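Local coordinates for protein probable aspartate aminotransferase 2 (Methanococcus jannaschii, PDB 2Z61) that transfers an amino group from alanine to a furancarboxaldehyde phosphate, using pyridoxal 5'-phosphate, to make the precursor of the furan moiety of methanofuran, at residues N8-E13 with C125-I130; A105-I110 with R131-K136. All coordinates share one frame; numbering follows the deposited sequence.

Contact 1: N8-E13 with C125-I130; sequences NFESFE and CYKNFI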
ATOM      1  N   ASN A   8       5.810  -9.303  18.048  1.00 57.87           N
ATOM      2  CA  ASN A   8       4.675  -8.879  18.860  1.00 59.77           C
ATOM      3  C   ASN A   8       3.383  -8.842  18.049  1.00 60.11           C
ATOM      4  O   ASN A   8       2.295  -8.743  18.609  1.00 60.43           O
ATOM      5  CB  ASN A   8       4.940  -7.494  19.458  1.00 62.04           C
ATOM      6  CG  ASN A   8       6.144  -7.477  20.383  1.00 65.05           C
ATOM      7  OD1 ASN A   8       6.185  -8.199  21.383  1.00 66.03           O
ATOM      8  ND2 ASN A   8       7.131  -6.645  20.058  1.00 65.82           N
ATOM      9  N   PHE A   9       3.515  -8.924  16.728  1.00 60.68           N
ATOM     10  CA  PHE A   9       2.372  -8.890  15.814  1.00 61.47           C
ATOM     11  C   PHE A   9       1.442 -10.086  16.024  1.00 63.74           C
ATOM     12  O   PHE A   9       1.709 -11.179  15.522  1.00 63.96           O
ATOM     13  CB  PHE A   9       2.873  -8.901  14.369  1.00 58.13           C
ATOM     14  CG  PHE A   9       2.303  -7.812  13.518  1.00 55.55           C
ATOM     15  CD1 PHE A   9       2.774  -6.512  13.629  1.00 55.88           C
ATOM     16  CD2 PHE A   9       1.301  -8.085  12.597  1.00 54.95           C
ATOM     17  CE1 PHE A   9       2.257  -5.498  12.831  1.00 55.18           C
ATOM     18  CE2 PHE A   9       0.778  -7.080  11.796  1.00 54.44           C
ATOM     19  CZ  PHE A   9       1.258  -5.783  11.913  1.00 54.96           C
ATOM     20  N   GLU A  10       0.347  -9.876  16.747  1.00 66.86           N
ATOM     21  CA  GLU A  10      -0.608 -10.950  17.018  1.00 70.80           C
ATOM     22  C   GLU A  10      -1.341 -11.403  15.757  1.00 73.59           C
ATOM     23  O   GLU A  10      -1.495 -10.636  14.808  1.00 73.50           O
ATOM     24  CB  GLU A  10      -1.622 -10.496  18.074  1.00 71.59           C
ATOM     25  CG  GLU A  10      -0.995 -10.162  19.424  1.00 74.12           C
ATOM     26  CD  GLU A  10      -2.000  -9.626  20.428  1.00 74.98           C
ATOM     27  OE1 GLU A  10      -2.975 -10.343  20.742  1.00 75.46           O
ATOM     28  OE2 GLU A  10      -1.814  -8.483  20.904  1.00 75.36           O
ATOM     29  N   SER A  11      -1.789 -12.655  15.752  1.00 76.38           N
ATOM     30  CA  SER A  11      -2.505 -13.212  14.609  1.00 79.26           C
ATOM     31  C   SER A  11      -4.011 -13.211  14.843  1.00 80.94           C
ATOM     32  O   SER A  11      -4.471 -13.212  15.984  1.00 81.93           O
ATOM     33  CB  SER A  11      -2.038 -14.644  14.343  1.00 79.80           C
ATOM     34  OG  SER A  11      -0.679 -14.673  13.944  1.00 80.59           O
ATOM     35  N   PHE A  12      -4.774 -13.205  13.754  1.00 83.50           N
ATOM     36  CA  PHE A  12      -6.232 -13.214  13.836  1.00 86.35           C
ATOM     37  C   PHE A  12      -6.675 -14.618  14.241  1.00 88.12           C
ATOM     38  O   PHE A  12      -6.213 -15.605  13.669  1.00 88.50           O
ATOM     39  CB  PHE A  12      -6.850 -12.858  12.480  1.00 87.27           C
ATOM     40  CG  PHE A  12      -6.265 -11.626  11.839  1.00 88.64           C
ATOM     41  CD1 PHE A  12      -5.010 -11.664  11.236  1.00 88.73           C
ATOM     42  CD2 PHE A  12      -6.978 -10.433  11.816  1.00 89.11           C
ATOM     43  CE1 PHE A  12      -4.477 -10.532  10.621  1.00 89.43           C
ATOM     44  CE2 PHE A  12      -6.454  -9.295  11.203  1.00 89.65           C
ATOM     45  CZ  PHE A  12      -5.201  -9.347  10.605  1.00 89.66           C
ATOM     46  N   GLU A  13      -7.574 -14.697  15.223  1.00 89.85           N
ATOM     47  CA  GLU A  13      -8.099 -15.977  15.716  1.00 92.13           C
ATOM     48  C   GLU A  13      -9.138 -16.579  14.776  1.00 92.38           C
ATOM     49  O   GLU A  13     -10.057 -17.265  15.230  1.00 92.93           O
ATOM     50  CB  GLU A  13      -8.764 -15.810  17.093  1.00 93.82           C
ATOM     51  CG  GLU A  13      -7.851 -15.983  18.304  1.00 96.67           C
ATOM     52  CD  GLU A  13      -7.027 -14.747  18.611  1.00 98.33           C
ATOM     53  OE1 GLU A  13      -7.632 -13.666  18.802  1.00100.22           O
ATOM     54  OE2 GLU A  13      -5.779 -14.857  18.671  1.00 98.52           O
ATOM     55  N   CYS A 125      -6.951  -5.162  13.696  1.00 27.70           N
ATOM     56  CA  CYS A 125      -5.731  -4.553  13.176  1.00 26.96           C
ATOM     57  C   CYS A 125      -5.266  -3.316  13.938  1.00 28.01           C
ATOM     58  O   CYS A 125      -4.079  -2.980  13.906  1.00 24.04           O
ATOM     59  CB  CYS A 125      -5.899  -4.206  11.693  1.00 31.56           C
ATOM     60  SG  CYS A 125      -6.330  -5.630  10.649  1.00 32.29           S
ATOM     61  N   TYR A 126      -6.186  -2.641  14.624  1.00 25.87           N
ATOM     62  CA  TYR A 126      -5.826  -1.441  15.384  1.00 25.41           C
ATOM     63  C   TYR A 126      -4.657  -1.705  16.337  1.00 24.17           C
ATOM     64  O   TYR A 126      -3.626  -1.035  16.260  1.00 23.90           O
ATOM     65  CB  TYR A 126      -7.035  -0.922  16.189  1.00 24.74           C
ATOM     66  CG  TYR A 126      -8.184  -0.356  15.363  1.00 25.56           C
ATOM     67  CD1 TYR A 126      -9.446  -0.175  15.936  1.00 26.46           C
ATOM     68  CD2 TYR A 126      -8.018   0.003  14.021  1.00 23.57           C
ATOM     69  CE1 TYR A 126     -10.510   0.344  15.200  1.00 28.68           C
ATOM     70  CE2 TYR A 126      -9.082   0.524  13.271  1.00 26.76           C
ATOM     71  CZ  TYR A 126     -10.324   0.690  13.869  1.00 28.64           C
ATOM     72  OH  TYR A 126     -11.384   1.194  13.144  1.00 26.24           O
ATOM     73  N   LYS A 127      -4.816  -2.670  17.239  1.00 23.89           N
ATOM     74  CA  LYS A 127      -3.750  -2.974  18.195  1.00 26.77           C
ATOM     75  C   LYS A 127      -2.407  -3.296  17.525  1.00 24.75           C
ATOM     76  O   LYS A 127      -1.356  -2.924  18.035  1.00 23.45           O
ATOM     77  CB  LYS A 127      -4.162  -4.127  19.123  1.00 28.08           C
ATOM     78  CG  LYS A 127      -4.222  -5.498  18.472  1.00 33.80           C
ATOM     79  CD  LYS A 127      -4.634  -6.564  19.482  1.00 39.14           C
ATOM     80  CE  LYS A 127      -4.742  -7.948  18.850  1.00 40.46           C
ATOM     81  NZ  LYS A 127      -5.860  -8.053  17.875  1.00 45.64           N
ATOM     82  N   ASN A 128      -2.431  -3.969  16.383  1.00 25.35           N
ATOM     83  CA  ASN A 128      -1.173  -4.286  15.716  1.00 26.48           C
ATOM     84  C   ASN A 128      -0.464  -3.046  15.178  1.00 27.58           C
ATOM     85  O   ASN A 128       0.760  -2.918  15.299  1.00 26.44           O
ATOM     86  CB  ASN A 128      -1.397  -5.316  14.605  1.00 26.80           C
ATOM     87  CG  ASN A 128      -1.622  -6.713  15.159  1.00 32.91           C
ATOM     88  OD1 ASN A 128      -1.006  -7.091  16.159  1.00 35.12           O
ATOM     89  ND2 ASN A 128      -2.488  -7.490  14.513  1.00 31.10           N
ATOM     90  N   PHE A 129      -1.230  -2.125  14.595  1.00 26.07           N
ATOM     91  CA  PHE A 129      -0.655  -0.888  14.080  1.00 27.63           C
ATOM     92  C   PHE A 129      -0.034  -0.103  15.236  1.00 26.92           C
ATOM     93  O   PHE A 129       1.058   0.447  15.112  1.00 23.66           O
ATOM     94  CB  PHE A 129      -1.730   0.001  13.438  1.00 30.62           C
ATOM     95  CG  PHE A 129      -2.268  -0.507  12.126  1.00 36.77           C
ATOM     96  CD1 PHE A 129      -1.867  -1.731  11.603  1.00 37.39           C
ATOM     97  CD2 PHE A 129      -3.167   0.269  11.397  1.00 39.82           C
ATOM     98  CE1 PHE A 129      -2.353  -2.172  10.377  1.00 37.94           C
ATOM     99  CE2 PHE A 129      -3.656  -0.163  10.168  1.00 39.89           C
ATOM    100  CZ  PHE A 129      -3.248  -1.388   9.658  1.00 39.52           C
ATOM    101  N   ILE A 130      -0.748  -0.058  16.359  1.00 26.31           N
ATOM    102  CA  ILE A 130      -0.296   0.694  17.529  1.00 27.33           C
ATOM    103  C   ILE A 130       1.006   0.152  18.119  1.00 28.77           C
ATOM    104  O   ILE A 130       1.950   0.915  18.336  1.00 28.74           O
ATOM    105  CB  ILE A 130      -1.424   0.751  18.607  1.00 27.92           C
ATOM    106  CG1 ILE A 130      -2.554   1.655  18.099  1.00 26.76           C
ATOM    107  CG2 ILE A 130      -0.871   1.289  19.940  1.00 25.97           C
ATOM    108  CD1 ILE A 130      -3.921   1.412  18.758  1.00 26.34           C
TER
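Asn128 reaches out from helix 125-132 and meets the extended loop on two fronts. Asn128 CB sits over one face of the Phe9 ring, 4.0 Å from the ring centroid in a CH-pi contact, and the Asn128 amide lies almost parallel to that ring, the two planes 11° apart. The same amide spans the backbone of Glu10: Asn128 OD1 accepts from Glu10 N at 3.2 Å, and Asn128 ND2 gives to Glu10 O at 3.3 Å, both bonds weak and bent. Asparagine suits the place because one short side chain offers both donor and acceptor; Asn128 ND2 also bonds Asn250 of the second subunit. Were Phe9 shortened to an alanine, Asn128 CB would probably lose the face it rests on and its amide one restraint on turning. One turn earlier on the helix, Cys125 SG approaches the edge of the poorly ordered Phe12 ring, 3.7 Å from Phe12 CE2.

On the looser outer side, the extended Lys127 chain bends at its end, with Lys127 CE 3.5 Å from Glu10 OE1. The two side chains cross at about a right angle; Lys127 NZ bonds Pro124 O, remaining 4.7 Å from Glu10 OE1. The N-terminal loop is thus laid on a helix of the pyridoxal-phosphate-binding fold by amide-to-backbone pairing and Phe9 packing, while the opposite charges probably add only mild attraction.

Contact 2: A105-I110 with R131-K136; sequences ALSSII and RFLGAK
Leu133 points its branched end at the flank of helix 98-109, with its two methyls divided between neighbouring residues. Leu133 CD1 lies 3.7 Å from Leu106 CB and also meets the backbone at Ser107 N, whereas Leu133 CD2 comes up beside Ser107 OG at 3.8 Å. That hydroxyl can border a leucine because it is bonded to Phe103 O one helical turn back. Leucine suits the spot because its apolar fork can touch both residues at once; CG anti to the carbonyl carbon (chi1 -65°) aims it at the helix.

Further along, Ile110 turns its short branch to Ala135. Ile110 CG2 is anti to the backbone N and meets Ala135 CB at 3.4 Å, closer than usual for two methyls, so the small alanine fits where little room remains. Gly134, between Leu133 and Ala135, takes the positive phi of a Schellman motif, with Gly134 N bonded to Arg131 O and Ala135 N to Ile130 O; the turn brings Leu133 to the helix and Ala135 to Ile110.

Around this apolar seam, Leu106 also packs on Phe129 of helix 125-132 and on Ile187 of strand 185-189. Phe132 of the second subunit covers Ser107 and Leu133, and Lys136 begins strand 136-140, outermost in the mixed sheet within this chain and paired with strand 115-119.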
ATOM      1  N   ALA A 105      -1.870   7.606   9.192  1.00 25.64           N
ATOM      2  CA  ALA A 105      -2.401   8.555  10.174  1.00 25.93           C
ATOM      3  C   ALA A 105      -1.708   8.368  11.520  1.00 25.73           C
ATOM      4  O   ALA A 105      -1.191   9.327  12.097  1.00 26.84           O
ATOM      5  CB  ALA A 105      -3.914   8.366  10.327  1.00 23.18           C
ATOM      6  N   LEU A 106      -1.704   7.129  12.010  1.00 24.98           N
ATOM      7  CA  LEU A 106      -1.057   6.805  13.282  1.00 25.50           C
ATOM      8  C   LEU A 106       0.437   7.157  13.247  1.00 27.19           C
ATOM      9  O   LEU A 106       0.969   7.724  14.207  1.00 27.18           O
ATOM     10  CB  LEU A 106      -1.239   5.313  13.608  1.00 23.18           C
ATOM     11  CG  LEU A 106      -2.620   4.857  14.108  1.00 29.58           C
ATOM     12  CD1 LEU A 106      -2.708   3.337  14.098  1.00 27.76           C
ATOM     13  CD2 LEU A 106      -2.872   5.395  15.519  1.00 29.29           C
ATOM     14  N   SER A 107       1.104   6.845  12.135  1.00 26.20           N
ATOM     15  CA  SER A 107       2.538   7.129  12.002  1.00 26.70           C
ATOM     16  C   SER A 107       2.910   8.592  12.176  1.00 29.01           C
ATOM     17  O   SER A 107       3.936   8.913  12.775  1.00 32.48           O
ATOM     18  CB  SER A 107       3.060   6.676  10.630  1.00 26.54           C
ATOM     19  OG  SER A 107       2.926   5.278  10.448  1.00 26.74           O
ATOM     20  N   SER A 108       2.075   9.479  11.648  1.00 28.58           N
ATOM     21  CA  SER A 108       2.351  10.905  11.698  1.00 29.94           C
ATOM     22  C   SER A 108       2.209  11.592  13.051  1.00 30.38           C
ATOM     23  O   SER A 108       2.684  12.713  13.212  1.00 30.26           O
ATOM     24  CB  SER A 108       1.472  11.633  10.677  1.00 32.69           C
ATOM     25  OG  SER A 108       0.097  11.517  11.010  1.00 37.39           O
ATOM     26  N   ILE A 109       1.581  10.934  14.024  1.00 28.89           N
ATOM     27  CA  ILE A 109       1.385  11.568  15.327  1.00 30.07           C
ATOM     28  C   ILE A 109       1.754  10.736  16.555  1.00 32.56           C
ATOM     29  O   ILE A 109       1.704  11.238  17.674  1.00 33.97           O
ATOM     30  CB  ILE A 109      -0.096  12.028  15.493  1.00 28.73           C
ATOM     31  CG1 ILE A 109      -1.002  10.816  15.744  1.00 24.90           C
ATOM     32  CG2 ILE A 109      -0.566  12.752  14.238  1.00 28.12           C
ATOM     33  CD1 ILE A 109      -2.491  11.150  15.753  1.00 26.46           C
ATOM     34  N   ILE A 110       2.128   9.476  16.363  1.00 34.78           N
ATOM     35  CA  ILE A 110       2.463   8.624  17.502  1.00 38.95           C
ATOM     36  C   ILE A 110       3.947   8.344  17.749  1.00 40.38           C
ATOM     37  O   ILE A 110       4.642   7.814  16.883  1.00 41.00           O
ATOM     38  CB  ILE A 110       1.725   7.275  17.395  1.00 40.70           C
ATOM     39  CG1 ILE A 110       0.231   7.500  17.631  1.00 41.34           C
ATOM     40  CG2 ILE A 110       2.288   6.281  18.402  1.00 39.56           C
ATOM     41  CD1 ILE A 110      -0.605   6.253  17.536  1.00 46.53           C
ATOM     42  N   ARG A 131       1.069  -1.151  18.367  1.00 30.23           N
ATOM     43  CA  ARG A 131       2.291  -1.744  18.905  1.00 33.43           C
ATOM     44  C   ARG A 131       3.447  -1.531  17.932  1.00 32.30           C
ATOM     45  O   ARG A 131       4.528  -1.075  18.320  1.00 31.54           O
ATOM     46  CB  ARG A 131       2.108  -3.243  19.143  1.00 37.46           C
ATOM     47  CG  ARG A 131       1.230  -3.582  20.326  1.00 44.35           C
ATOM     48  CD  ARG A 131       1.029  -5.084  20.443  1.00 49.10           C
ATOM     49  NE  ARG A 131       0.245  -5.433  21.623  1.00 54.77           N
ATOM     50  CZ  ARG A 131       0.457  -4.928  22.835  1.00 56.94           C
ATOM     51  NH1 ARG A 131       1.434  -4.051  23.029  1.00 58.45           N
ATOM     52  NH2 ARG A 131      -0.305  -5.303  23.854  1.00 57.71           N
ATOM     53  N   PHE A 132       3.215  -1.862  16.664  1.00 29.70           N
ATOM     54  CA  PHE A 132       4.237  -1.716  15.634  1.00 28.34           C
ATOM     55  C   PHE A 132       4.962  -0.377  15.732  1.00 29.78           C
ATOM     56  O   PHE A 132       6.173  -0.306  15.511  1.00 30.51           O
ATOM     57  CB  PHE A 132       3.612  -1.850  14.242  1.00 27.31           C
ATOM     58  CG  PHE A 132       4.614  -1.798  13.116  1.00 25.25           C
ATOM     59  CD1 PHE A 132       5.198  -2.964  12.629  1.00 27.47           C
ATOM     60  CD2 PHE A 132       4.969  -0.581  12.536  1.00 24.48           C
ATOM     61  CE1 PHE A 132       6.121  -2.927  11.572  1.00 27.18           C
ATOM     62  CE2 PHE A 132       5.892  -0.527  11.478  1.00 28.31           C
ATOM     63  CZ  PHE A 132       6.467  -1.707  10.995  1.00 26.57           C
ATOM     64  N   LEU A 133       4.219   0.678  16.058  1.00 31.12           N
ATOM     65  CA  LEU A 133       4.798   2.017  16.175  1.00 31.47           C
ATOM     66  C   LEU A 133       5.343   2.329  17.570  1.00 33.12           C
ATOM     67  O   LEU A 133       5.638   3.483  17.882  1.00 35.08           O
ATOM     68  CB  LEU A 133       3.763   3.070  15.769  1.00 33.72           C
ATOM     69  CG  LEU A 133       3.313   3.033  14.304  1.00 34.45           C
ATOM     70  CD1 LEU A 133       2.131   3.973  14.094  1.00 36.15           C
ATOM     71  CD2 LEU A 133       4.473   3.435  13.406  1.00 36.64           C
ATOM     72  N   GLY A 134       5.468   1.302  18.405  1.00 32.56           N
ATOM     73  CA  GLY A 134       5.999   1.499  19.744  1.00 34.91           C
ATOM     74  C   GLY A 134       5.074   2.126  20.776  1.00 34.65           C
ATOM     75  O   GLY A 134       5.519   2.505  21.864  1.00 34.37           O
ATOM     76  N   ALA A 135       3.789   2.240  20.451  1.00 33.28           N
ATOM     77  CA  ALA A 135       2.826   2.822  21.376  1.00 30.13           C
ATOM     78  C   ALA A 135       2.070   1.704  22.087  1.00 32.40           C
ATOM     79  O   ALA A 135       2.177   0.540  21.707  1.00 30.08           O
ATOM     80  CB  ALA A 135       1.854   3.726  20.620  1.00 31.37           C
ATOM     81  N   LYS A 136       1.303   2.054  23.115  1.00 32.63           N
ATOM     82  CA  LYS A 136       0.547   1.048  23.856  1.00 36.04           C
ATOM     83  C   LYS A 136      -0.964   1.139  23.648  1.00 35.82           C
ATOM     84  O   LYS A 136      -1.578   2.160  23.936  1.00 38.08           O
ATOM     85  CB  LYS A 136       0.843   1.153  25.353  1.00 40.05           C
ATOM     86  CG  LYS A 136       0.028   0.173  26.184  1.00 46.25           C
ATOM     87  CD  LYS A 136       0.287   0.300  27.678  1.00 50.21           C
ATOM     88  CE  LYS A 136      -0.512  -0.751  28.446  1.00 54.10           C
ATOM     89  NZ  LYS A 136      -0.375  -0.619  29.924  1.00 55.69           N
TER

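From the N terminus, the loop after helix 4-8 supplies the first half of contact 1, which closes when the chain returns more than a hundred residues later as helix 125-132. Before that return, helix 98-109 supplies the first half of contact 2, closed only past the end of helix 125-132, about twenty residues on, so the long and the short loop cross rather than nest. Helix 125-132 is the shared element: one part of it receives the N-terminal loop, and the turn at its end meets helix 98-109. Together the contacts tie the N-terminal segment to the helices flanking the central mixed sheet, at the dimer interface.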